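Local coordinates for chromosomal replication initiator protein DnaA (Aquifex aeolicus, PDB 1L8Q) that probably binds the chromosomal replication origin and, in its ATP-bound form, starts assembly of the replication initiation complex, at residues F172-I175 with K176-K180; G206-K209 with L210-K214; A264-L267 with C268-C272. One frame throughout, in Å; residues are numbered along the deposited sequence.

Contact 1 of 3, residues F172-I175 with K176-K180; sequences FKII and KEKLK. With ADP (adenosine-5'-diphosphate), chain C.
With CG anti to the backbone N (chi1 177°), the ring of Phe172 is carried along the helix to Lys176, whose extended chain reaches it one turn later. The two side chains run at an oblique angle to each other: CD of Lys176 stands over one ring face, displaced toward the rim, and CE comes to 3.4 Å from CZ of Phe172. The end of the lysine chain, CE with NZ beside it, thus meets the ring at CE2 and CZ. Ile174 has its CG1 beside the backbone N, and a nearly straight chi2 of 178° extends CD1 away from the helix to the nucleotide. This methyl lies over a face of the adenine six-membered ring, with CD1 of Ile174 3.6 Å from N3 of ADP. On the helix, CG2 of Ile174 lies alongside CG of Lys178 at 4.1 Å, while CG2 of Ile175 is likewise 4.1 Å from CD1 of Leu179. Beneath them, regular i to i+4 bonds include Lys178 N to Ile174 O, 2.8 Å. The NZ of Lys178 forms salt bridges with Glu181 and Glu205. Ile175 and Leu179 turn to helix 188-197, whereas Ile174 and Glu177 touch Ile14, which also binds the nucleotide. Such an apolar cover on the base, supplied by a helix of the small helical lid, is characteristic of the AAA+ nucleotide site.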
ATOM      1  N   PHE A 172      -5.715  -8.095 -13.840  1.00 24.74           N
ATOM      2  CA  PHE A 172      -6.325  -9.164 -14.579  1.00 24.99           C
ATOM      3  C   PHE A 172      -5.292 -10.225 -14.953  1.00 25.25           C
ATOM      4  O   PHE A 172      -5.452 -11.401 -14.614  1.00 25.44           O
ATOM      5  CB  PHE A 172      -7.005  -8.599 -15.829  1.00 25.06           C
ATOM      6  CG  PHE A 172      -7.623  -9.632 -16.710  1.00 24.16           C
ATOM      7  CD1 PHE A 172      -8.709 -10.366 -16.281  1.00 25.05           C
ATOM      8  CD2 PHE A 172      -7.134  -9.847 -17.989  1.00 25.98           C
ATOM      9  CE1 PHE A 172      -9.303 -11.332 -17.115  1.00 26.38           C
ATOM     10  CE2 PHE A 172      -7.710 -10.806 -18.836  1.00 26.87           C
ATOM     11  CZ  PHE A 172      -8.802 -11.551 -18.394  1.00 26.04           C
ATOM     12  N   LYS A 173      -4.239  -9.821 -15.652  1.00 25.05           N
ATOM     13  CA  LYS A 173      -3.212 -10.779 -16.030  1.00 24.90           C
ATOM     14  C   LYS A 173      -2.602 -11.418 -14.775  1.00 24.92           C
ATOM     15  O   LYS A 173      -2.408 -12.641 -14.722  1.00 24.88           O
ATOM     16  CB  LYS A 173      -2.143 -10.124 -16.903  1.00 24.80           C
ATOM     17  CG  LYS A 173      -2.698  -9.559 -18.200  1.00 24.84           C
ATOM     18  CD  LYS A 173      -1.609  -9.204 -19.175  1.00 25.10           C
ATOM     19  CE  LYS A 173      -2.164  -8.457 -20.364  1.00 25.12           C
ATOM     20  NZ  LYS A 173      -1.065  -7.882 -21.199  1.00 26.06           N
ATOM     21  N   ILE A 174      -2.326 -10.602 -13.760  1.00 24.50           N
ATOM     22  CA  ILE A 174      -1.762 -11.134 -12.534  1.00 24.21           C
ATOM     23  C   ILE A 174      -2.726 -12.179 -11.940  1.00 24.66           C
ATOM     24  O   ILE A 174      -2.348 -13.323 -11.647  1.00 24.22           O
ATOM     25  CB  ILE A 174      -1.448 -10.012 -11.549  1.00 23.63           C
ATOM     26  CG1 ILE A 174      -0.236  -9.222 -12.041  1.00 23.54           C
ATOM     27  CG2 ILE A 174      -1.165 -10.580 -10.180  1.00 23.14           C
ATOM     28  CD1 ILE A 174       0.144  -8.034 -11.149  1.00 23.31           C
ATOM     29  N   ILE A 175      -3.981 -11.799 -11.817  1.00 24.78           N
ATOM     30  CA  ILE A 175      -4.973 -12.706 -11.283  1.00 25.25           C
ATOM     31  C   ILE A 175      -4.924 -14.063 -11.980  1.00 25.78           C
ATOM     32  O   ILE A 175      -5.011 -15.106 -11.336  1.00 26.38           O
ATOM     33  CB  ILE A 175      -6.363 -12.074 -11.377  1.00 25.22           C
ATOM     34  CG1 ILE A 175      -6.543 -11.040 -10.253  1.00 25.29           C
ATOM     35  CG2 ILE A 175      -7.422 -13.119 -11.302  1.00 24.93           C
ATOM     36  CD1 ILE A 175      -7.717 -10.087 -10.474  1.00 25.68           C
ATOM     37  N   LYS A 176      -4.785 -14.062 -13.297  1.00 26.33           N
ATOM     38  CA  LYS A 176      -4.669 -15.316 -14.017  1.00 26.45           C
ATOM     39  C   LYS A 176      -3.436 -16.056 -13.563  1.00 26.51           C
ATOM     40  O   LYS A 176      -3.497 -17.250 -13.323  1.00 27.24           O
ATOM     41  CB  LYS A 176      -4.572 -15.094 -15.507  1.00 26.76           C
ATOM     42  CG  LYS A 176      -5.890 -14.879 -16.238  1.00 27.92           C
ATOM     43  CD  LYS A 176      -5.580 -14.183 -17.557  1.00 31.23           C
ATOM     44  CE  LYS A 176      -6.703 -14.271 -18.544  1.00 33.59           C
ATOM     45  NZ  LYS A 176      -6.250 -13.776 -19.886  1.00 33.25           N
ATOM     46  N   GLU A 177      -2.307 -15.364 -13.449  1.00 26.34           N
ATOM     47  CA  GLU A 177      -1.086 -16.050 -13.017  1.00 26.36           C
ATOM     48  C   GLU A 177      -1.294 -16.670 -11.640  1.00 25.62           C
ATOM     49  O   GLU A 177      -0.982 -17.826 -11.436  1.00 25.42           O
ATOM     50  CB  GLU A 177       0.177 -15.146 -13.087  1.00 26.62           C
ATOM     51  CG  GLU A 177       1.031 -15.364 -14.355  1.00 29.00           C
ATOM     52  CD  GLU A 177       2.053 -14.237 -14.650  1.00 33.36           C
ATOM     53  OE1 GLU A 177       2.694 -13.700 -13.693  1.00 34.65           O
ATOM     54  OE2 GLU A 177       2.240 -13.896 -15.857  1.00 33.22           O
ATOM     55  N   LYS A 178      -1.888 -15.908 -10.728  1.00 25.43           N
ATOM     56  CA  LYS A 178      -2.106 -16.352  -9.349  1.00 25.14           C
ATOM     57  C   LYS A 178      -2.996 -17.583  -9.269  1.00 25.21           C
ATOM     58  O   LYS A 178      -2.719 -18.528  -8.522  1.00 24.82           O
ATOM     59  CB  LYS A 178      -2.698 -15.219  -8.513  1.00 25.01           C
ATOM     60  CG  LYS A 178      -1.693 -14.142  -8.158  1.00 25.20           C
ATOM     61  CD  LYS A 178      -0.471 -14.758  -7.528  1.00 25.47           C
ATOM     62  CE  LYS A 178       0.619 -13.743  -7.313  1.00 23.86           C
ATOM     63  NZ  LYS A 178       1.621 -14.269  -6.366  1.00 22.97           N
ATOM     64  N   LEU A 179      -4.071 -17.580 -10.039  1.00 25.43           N
ATOM     65  CA  LEU A 179      -4.950 -18.728 -10.064  1.00 25.67           C
ATOM     66  C   LEU A 179      -4.210 -20.009 -10.510  1.00 26.04           C
ATOM     67  O   LEU A 179      -4.450 -21.075  -9.962  1.00 26.42           O
ATOM     68  CB  LEU A 179      -6.191 -18.449 -10.911  1.00 25.57           C
ATOM     69  CG  LEU A 179      -7.213 -17.499 -10.254  1.00 25.82           C
ATOM     70  CD1 LEU A 179      -8.311 -17.130 -11.237  1.00 26.74           C
ATOM     71  CD2 LEU A 179      -7.818 -18.073  -8.956  1.00 21.92           C
ATOM     72  N   LYS A 180      -3.304 -19.907 -11.483  1.00 26.34           N
ATOM     73  CA  LYS A 180      -2.458 -21.048 -11.840  1.00 26.85           C
ATOM     74  C   LYS A 180      -1.462 -21.385 -10.729  1.00 26.82           C
ATOM     75  O   LYS A 180      -1.193 -22.550 -10.489  1.00 26.96           O
ATOM     76  CB  LYS A 180      -1.689 -20.786 -13.119  1.00 27.56           C
ATOM     77  CG  LYS A 180      -2.466 -21.021 -14.388  1.00 30.06           C
ATOM     78  CD  LYS A 180      -2.025 -20.031 -15.475  1.00 34.54           C
ATOM     79  CE  LYS A 180      -2.805 -20.251 -16.775  1.00 37.84           C
ATOM     80  NZ  LYS A 180      -2.699 -19.050 -17.678  1.00 41.59           N
TER
HETATM   81  PB  ADP C 400       5.050  -2.250  -3.624  1.00 22.20           P
HETATM   82  O1B ADP C 400       6.556  -2.430  -3.379  1.00 19.51           O
HETATM   83  O2B ADP C 400       4.704  -1.122  -4.553  1.00 21.62           O
HETATM   84  O3B ADP C 400       4.231  -2.299  -2.373  1.00 20.55           O
HETATM   85  PA  ADP C 400       5.580  -4.772  -4.556  1.00 22.36           P
HETATM   86  O1A ADP C 400       6.730  -4.501  -5.508  1.00 23.39           O
HETATM   87  O2A ADP C 400       6.040  -5.120  -3.151  1.00 20.72           O
HETATM   88  O3A ADP C 400       4.606  -3.517  -4.457  1.00 20.41           O
HETATM   89  O5' ADP C 400       4.637  -5.903  -5.163  1.00 21.50           O
HETATM   90  C5' ADP C 400       3.536  -6.399  -4.424  1.00 21.08           C
HETATM   91  C4' ADP C 400       3.259  -7.775  -4.975  1.00 20.95           C
HETATM   92  O4' ADP C 400       2.588  -7.676  -6.248  1.00 20.73           O
HETATM   93  C3' ADP C 400       4.570  -8.479  -5.246  1.00 20.11           C
HETATM   94  O3' ADP C 400       4.311  -9.858  -5.020  1.00 24.08           O
HETATM   95  C2' ADP C 400       4.800  -8.220  -6.718  1.00 19.34           C
HETATM   96  O2' ADP C 400       5.628  -9.152  -7.393  1.00 14.03           O
HETATM   97  C1' ADP C 400       3.406  -8.225  -7.284  1.00 20.09           C
HETATM   98  N9  ADP C 400       3.415  -7.342  -8.458  1.00 23.14           N
HETATM   99  C8  ADP C 400       3.393  -5.989  -8.446  1.00 23.98           C
HETATM  100  N7  ADP C 400       3.416  -5.507  -9.726  1.00 25.13           N
HETATM  101  C5  ADP C 400       3.475  -6.555 -10.554  1.00 24.21           C
HETATM  102  C6  ADP C 400       3.528  -6.753 -12.009  1.00 23.56           C
HETATM  103  N6  ADP C 400       3.527  -5.712 -12.857  1.00 23.63           N
HETATM  104  N1  ADP C 400       3.577  -8.008 -12.472  1.00 25.50           N
HETATM  105  C2  ADP C 400       3.570  -9.074 -11.646  1.00 24.49           C
HETATM  106  N3  ADP C 400       3.519  -8.957 -10.307  1.00 24.82           N
HETATM  107  C4  ADP C 400       3.475  -7.756  -9.721  1.00 24.18           C

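Contact 2 of 3, residues G206-K209 with L210-K214; sequences GKIK and LIKLK
Ile208 and Lys212 meet one turn apart near the end of helix 201-214, in the helical lid of the AAA+ region, above a ladder of backbone bonds. Near its start the helix carries Arg202, which binds ATP, consistent with a sensor 2 role. Four carbonyls of residues 206-209 each accept an amide four residues on. Leu210 N reaches Gly206 O at 3.3 Å, and Ile211 N reaches Lys207 O at 2.8 Å, with an N-H...O angle of 143°. Lys212 N to Ile208 O, 2.9 Å, is straighter at 159°. The bond from Leu213 N to Lys209 O is weak, 3.2 Å with an angle of 134°, but Lys214 N still finds Leu210 O at 2.9 Å, carrying the helical pattern to the end of the range. The ammonium groups of Lys207 and Lys212 have their partners outside the two segments: NZ of Lys207 makes a salt bridge with Glu223 of helix 216-241, and NZ of Lys212, on a chain bent at three successive torsions, is hydrogen-bonded to the carbonyl oxygen of Phe182. These two charges tie the helix to different neighbours, the long helix that follows and the loop after helix 168-181. The apolar side chains divide less sharply: Ile211 packs on Phe216 and Leu219 of helix 216-241 but also on Leu184 of the loop, while Ile208 turns to Phe182 and Leu179. Across the contact, Ile208 and Lys212 run side by side in the same direction, CG2 of Ile208 lying 4.1 Å from CG of Lys212.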
ATOM      1  N   GLY A 206      -5.091 -13.173  -0.379  1.00 26.12           N
ATOM      2  CA  GLY A 206      -6.024 -13.259   0.726  1.00 25.72           C
ATOM      3  C   GLY A 206      -7.343 -13.904   0.307  1.00 25.65           C
ATOM      4  O   GLY A 206      -7.855 -14.806   0.980  1.00 25.64           O
ATOM      5  N   LYS A 207      -7.908 -13.443  -0.803  1.00 25.21           N
ATOM      6  CA  LYS A 207      -9.141 -14.044  -1.304  1.00 24.96           C
ATOM      7  C   LYS A 207      -8.906 -15.497  -1.701  1.00 25.29           C
ATOM      8  O   LYS A 207      -9.709 -16.366  -1.384  1.00 25.30           O
ATOM      9  CB  LYS A 207      -9.698 -13.272  -2.501  1.00 24.50           C
ATOM     10  CG  LYS A 207     -10.301 -11.936  -2.148  1.00 22.75           C
ATOM     11  CD  LYS A 207     -11.316 -12.052  -1.058  1.00 20.57           C
ATOM     12  CE  LYS A 207     -11.982 -10.705  -0.813  1.00 21.79           C
ATOM     13  NZ  LYS A 207     -12.693 -10.639   0.495  1.00 21.76           N
ATOM     14  N   ILE A 208      -7.793 -15.764  -2.381  1.00 25.53           N
ATOM     15  CA  ILE A 208      -7.502 -17.118  -2.819  1.00 25.63           C
ATOM     16  C   ILE A 208      -7.397 -18.070  -1.622  1.00 26.64           C
ATOM     17  O   ILE A 208      -7.940 -19.170  -1.671  1.00 26.97           O
ATOM     18  CB  ILE A 208      -6.245 -17.154  -3.711  1.00 25.31           C
ATOM     19  CG1 ILE A 208      -6.601 -16.699  -5.140  1.00 25.42           C
ATOM     20  CG2 ILE A 208      -5.660 -18.517  -3.753  1.00 22.95           C
ATOM     21  CD1 ILE A 208      -5.401 -16.427  -6.042  1.00 23.72           C
ATOM     22  N   LYS A 209      -6.748 -17.626  -0.540  1.00 27.03           N
ATOM     23  CA  LYS A 209      -6.625 -18.429   0.673  1.00 27.46           C
ATOM     24  C   LYS A 209      -8.022 -18.831   1.146  1.00 26.87           C
ATOM     25  O   LYS A 209      -8.260 -19.981   1.501  1.00 26.96           O
ATOM     26  CB  LYS A 209      -5.940 -17.630   1.777  1.00 28.55           C
ATOM     27  CG  LYS A 209      -4.492 -18.014   2.109  1.00 32.76           C
ATOM     28  CD  LYS A 209      -3.482 -17.556   1.032  1.00 38.74           C
ATOM     29  CE  LYS A 209      -2.046 -17.375   1.629  1.00 41.25           C
ATOM     30  NZ  LYS A 209      -1.787 -15.966   2.111  1.00 42.43           N
ATOM     31  N   LEU A 210      -8.943 -17.875   1.145  1.00 26.00           N
ATOM     32  CA  LEU A 210     -10.308 -18.128   1.588  1.00 24.95           C
ATOM     33  C   LEU A 210     -11.019 -19.047   0.616  1.00 24.39           C
ATOM     34  O   LEU A 210     -11.860 -19.856   1.010  1.00 23.62           O
ATOM     35  CB  LEU A 210     -11.086 -16.825   1.710  1.00 24.87           C
ATOM     36  CG  LEU A 210     -11.384 -16.242   3.103  1.00 25.11           C
ATOM     37  CD1 LEU A 210     -10.530 -16.859   4.228  1.00 22.51           C
ATOM     38  CD2 LEU A 210     -11.277 -14.703   3.084  1.00 20.90           C
ATOM     39  N   ILE A 211     -10.687 -18.933  -0.661  1.00 23.75           N
ATOM     40  CA  ILE A 211     -11.347 -19.779  -1.649  1.00 22.97           C
ATOM     41  C   ILE A 211     -10.903 -21.228  -1.520  1.00 23.08           C
ATOM     42  O   ILE A 211     -11.727 -22.132  -1.632  1.00 23.45           O
ATOM     43  CB  ILE A 211     -11.149 -19.257  -3.074  1.00 22.78           C
ATOM     44  CG1 ILE A 211     -12.009 -18.013  -3.290  1.00 22.75           C
ATOM     45  CG2 ILE A 211     -11.565 -20.302  -4.071  1.00 21.00           C
ATOM     46  CD1 ILE A 211     -11.518 -17.096  -4.393  1.00 23.29           C
ATOM     47  N   LYS A 212      -9.614 -21.457  -1.258  1.00 22.08           N
ATOM     48  CA  LYS A 212      -9.130 -22.825  -1.105  1.00 21.55           C
ATOM     49  C   LYS A 212      -9.709 -23.452   0.167  1.00 20.85           C
ATOM     50  O   LYS A 212      -9.839 -24.670   0.269  1.00 20.68           O
ATOM     51  CB  LYS A 212      -7.596 -22.884  -1.040  1.00 21.28           C
ATOM     52  CG  LYS A 212      -6.882 -22.069  -2.082  1.00 22.85           C
ATOM     53  CD  LYS A 212      -6.583 -22.873  -3.302  1.00 22.24           C
ATOM     54  CE  LYS A 212      -5.277 -23.573  -3.166  1.00 20.91           C
ATOM     55  NZ  LYS A 212      -5.387 -24.830  -3.903  1.00 22.48           N
ATOM     56  N   LEU A 213     -10.032 -22.615   1.141  1.00 19.98           N
ATOM     57  CA  LEU A 213     -10.495 -23.104   2.427  1.00 18.82           C
ATOM     58  C   LEU A 213     -11.961 -23.440   2.393  1.00 18.22           C
ATOM     59  O   LEU A 213     -12.362 -24.516   2.803  1.00 18.08           O
ATOM     60  CB  LEU A 213     -10.247 -22.074   3.529  1.00 18.36           C
ATOM     61  CG  LEU A 213     -10.811 -22.496   4.896  1.00 18.17           C
ATOM     62  CD1 LEU A 213     -10.015 -23.654   5.514  1.00 12.41           C
ATOM     63  CD2 LEU A 213     -10.866 -21.308   5.872  1.00 19.37           C
ATOM     64  N   LYS A 214     -12.753 -22.513   1.888  1.00 17.73           N
ATOM     65  CA  LYS A 214     -14.201 -22.616   1.953  1.00 17.81           C
ATOM     66  C   LYS A 214     -14.833 -22.955   0.614  1.00 17.97           C
ATOM     67  O   LYS A 214     -16.040 -23.177   0.530  1.00 17.75           O
ATOM     68  CB  LYS A 214     -14.791 -21.293   2.453  1.00 17.75           C
ATOM     69  CG  LYS A 214     -14.092 -20.706   3.673  1.00 19.48           C
ATOM     70  CD  LYS A 214     -15.073 -19.921   4.530  1.00 22.02           C
ATOM     71  CE  LYS A 214     -15.801 -20.893   5.461  1.00 24.08           C
ATOM     72  NZ  LYS A 214     -17.145 -20.420   5.797  1.00 27.19           N
TER

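Contact 3 of 3, residues A264-L267 with C268-C272; sequences AMYL and CRKVC
Leu267, Tyr266 and Cys268 lose the most surface here, and each meets the adjacent turn of helix 258-272 in a different way. Tyr266 provides the clearest side-chain pair: its CG, anti to the backbone N (chi1 -178°), sends the ring along the helix beneath Lys270. The CG of Lys270 sits 3.6 Å from the centroid of the Tyr266 ring and 17° off its normal, a CH-pi contact over the face, while the lysine chain bends at chi2. The Tyr266 hydroxyl has a weak hydrogen bond with Glu316. An alanine at this position would remove both the ring and the hydroxyl, which would probably uncover the Lys270 methylenes and leave Glu316 without this partner. Leu267 works through its backbone and its branches: its O accepts Val271 N at 2.7 Å and, weakly, Cys272 N at 3.5 Å, while its CD2 lies 4.3 Å from CG2 of Val271. Cys268 is held by its amide, with Cys268 N to Ala264 O 2.7 Å, and its SG is 4.0 Å from that same oxygen. Both segments lie in the helix-turn-helix region of the DNA-binding domain IV, where the helix is surrounded on several sides. Leu267 packs on helices 308-323 and 216-241, Cys268 touches Leu230 of the latter and Phe283 in a loop, and Tyr266 reaches Ile295 and Val298 of helix 290-300.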
ATOM      1  N   ALA A 264     -23.778   4.037  12.799  1.00 69.46           N
ATOM      2  CA  ALA A 264     -23.947   2.810  12.040  1.00 67.95           C
ATOM      3  C   ALA A 264     -22.615   2.390  11.435  1.00 67.07           C
ATOM      4  O   ALA A 264     -22.076   1.339  11.777  1.00 67.09           O
ATOM      5  CB  ALA A 264     -24.989   2.991  10.958  1.00 68.00           C
HETATM    6  N   MSE A 265     -22.081   3.209  10.540  1.00 65.74           N
HETATM    7  CA  MSE A 265     -20.787   2.913   9.953  1.00 64.64           C
HETATM    8  C   MSE A 265     -19.824   2.484  11.058  1.00 63.59           C
HETATM    9  O   MSE A 265     -19.095   1.499  10.914  1.00 63.51           O
HETATM   10  CB  MSE A 265     -20.238   4.129   9.206  1.00 64.84           C
HETATM   11  CG  MSE A 265     -20.989   4.458   7.935  1.00 65.21           C
HETATM   12 SE   MSE A 265     -20.449   6.149   7.147  1.00 67.42          SE
HETATM   13  CE  MSE A 265     -21.593   6.124   5.595  1.00 66.63           C
ATOM     14  N   TYR A 266     -19.846   3.215  12.170  1.00 62.06           N
ATOM     15  CA  TYR A 266     -18.995   2.898  13.312  1.00 60.43           C
ATOM     16  C   TYR A 266     -19.277   1.494  13.824  1.00 59.14           C
ATOM     17  O   TYR A 266     -18.357   0.722  14.098  1.00 59.13           O
ATOM     18  CB  TYR A 266     -19.187   3.921  14.438  1.00 60.38           C
ATOM     19  CG  TYR A 266     -18.292   3.680  15.627  1.00 59.96           C
ATOM     20  CD1 TYR A 266     -17.007   4.214  15.673  1.00 60.19           C
ATOM     21  CD2 TYR A 266     -18.726   2.915  16.703  1.00 59.28           C
ATOM     22  CE1 TYR A 266     -16.181   3.994  16.763  1.00 60.85           C
ATOM     23  CE2 TYR A 266     -17.912   2.685  17.788  1.00 60.16           C
ATOM     24  CZ  TYR A 266     -16.642   3.229  17.820  1.00 61.04           C
ATOM     25  OH  TYR A 266     -15.828   2.998  18.904  1.00 61.39           O
ATOM     26  N   LEU A 267     -20.552   1.160  13.942  1.00 57.57           N
ATOM     27  CA  LEU A 267     -20.932  -0.155  14.427  1.00 56.28           C
ATOM     28  C   LEU A 267     -20.537  -1.260  13.439  1.00 55.61           C
ATOM     29  O   LEU A 267     -20.121  -2.353  13.844  1.00 55.33           O
ATOM     30  CB  LEU A 267     -22.425  -0.202  14.739  1.00 56.13           C
ATOM     31  CG  LEU A 267     -22.871   0.703  15.890  1.00 55.46           C
ATOM     32  CD1 LEU A 267     -24.169   0.207  16.487  1.00 55.05           C
ATOM     33  CD2 LEU A 267     -21.801   0.760  16.950  1.00 55.23           C
ATOM     34  N   CYS A 268     -20.669  -0.973  12.145  1.00 54.61           N
ATOM     35  CA  CYS A 268     -20.281  -1.928  11.117  1.00 53.42           C
ATOM     36  C   CYS A 268     -18.795  -2.129  11.207  1.00 52.99           C
ATOM     37  O   CYS A 268     -18.303  -3.255  11.119  1.00 53.09           O
ATOM     38  CB  CYS A 268     -20.641  -1.409   9.726  1.00 53.54           C
ATOM     39  SG  CYS A 268     -22.343  -1.733   9.210  1.00 52.30           S
ATOM     40  N   ARG A 269     -18.074  -1.035  11.399  1.00 52.07           N
ATOM     41  CA  ARG A 269     -16.629  -1.106  11.508  1.00 51.68           C
ATOM     42  C   ARG A 269     -16.210  -1.796  12.794  1.00 51.27           C
ATOM     43  O   ARG A 269     -15.453  -2.749  12.770  1.00 51.22           O
ATOM     44  CB  ARG A 269     -16.001   0.297  11.429  1.00 51.57           C
ATOM     45  CG  ARG A 269     -14.479   0.310  11.472  1.00 51.11           C
ATOM     46  CD  ARG A 269     -13.801  -0.517  10.385  1.00 50.44           C
ATOM     47  NE  ARG A 269     -12.471  -0.002  10.084  1.00 51.49           N
ATOM     48  CZ  ARG A 269     -11.543  -0.658   9.403  1.00 52.08           C
ATOM     49  NH1 ARG A 269     -11.788  -1.880   8.939  1.00 52.68           N
ATOM     50  NH2 ARG A 269     -10.363  -0.092   9.184  1.00 51.47           N
ATOM     51  N   LYS A 270     -16.742  -1.340  13.917  1.00 50.88           N
ATOM     52  CA  LYS A 270     -16.260  -1.829  15.203  1.00 50.60           C
ATOM     53  C   LYS A 270     -16.878  -3.146  15.676  1.00 49.97           C
ATOM     54  O   LYS A 270     -16.207  -3.957  16.327  1.00 49.64           O
ATOM     55  CB  LYS A 270     -16.389  -0.739  16.271  1.00 50.48           C
ATOM     56  CG  LYS A 270     -15.547   0.507  15.978  1.00 51.49           C
ATOM     57  CD  LYS A 270     -14.053   0.170  15.914  1.00 53.75           C
ATOM     58  CE  LYS A 270     -13.191   1.413  16.102  1.00 54.94           C
ATOM     59  NZ  LYS A 270     -11.810   1.061  16.538  1.00 56.36           N
ATOM     60  N   VAL A 271     -18.147  -3.362  15.347  1.00 49.14           N
ATOM     61  CA  VAL A 271     -18.836  -4.555  15.813  1.00 49.19           C
ATOM     62  C   VAL A 271     -18.704  -5.770  14.881  1.00 49.45           C
ATOM     63  O   VAL A 271     -18.540  -6.885  15.342  1.00 48.66           O
ATOM     64  CB  VAL A 271     -20.314  -4.273  16.116  1.00 49.36           C
ATOM     65  CG1 VAL A 271     -21.053  -5.560  16.397  1.00 48.69           C
ATOM     66  CG2 VAL A 271     -20.436  -3.317  17.296  1.00 48.79           C
ATOM     67  N   CYS A 272     -18.757  -5.547  13.573  1.00 50.08           N
ATOM     68  CA  CYS A 272     -18.644  -6.650  12.626  1.00 51.00           C
ATOM     69  C   CYS A 272     -17.306  -6.732  11.906  1.00 51.16           C
ATOM     70  O   CYS A 272     -17.118  -7.609  11.066  1.00 50.96           O
ATOM     71  CB  CYS A 272     -19.770  -6.609  11.602  1.00 51.16           C
ATOM     72  SG  CYS A 272     -21.396  -6.953  12.293  1.00 53.00           S
TER

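In the fold
Along the chain the three contacts follow in series, each within a single helix: contact 1 on 168-181, contact 2 on 201-214 and contact 3 on 258-272. Contacts 1 and 2 have centres 15 Å apart and touch directly, Lys178 CB lying 3.9 Å from Ile208 CD1, so their two helices pack together in the AAA+ region, with the nucleotide against contact 1. Contact 3 belongs to domain IV; its nearest atoms are about 12 Å from contact 2 and about 21 Å from contact 1. The long helix 216-241 bridges this separation, packing on residues of contact 2 and of contact 3, and so joins the nucleotide-binding region to the DNA-binding domain.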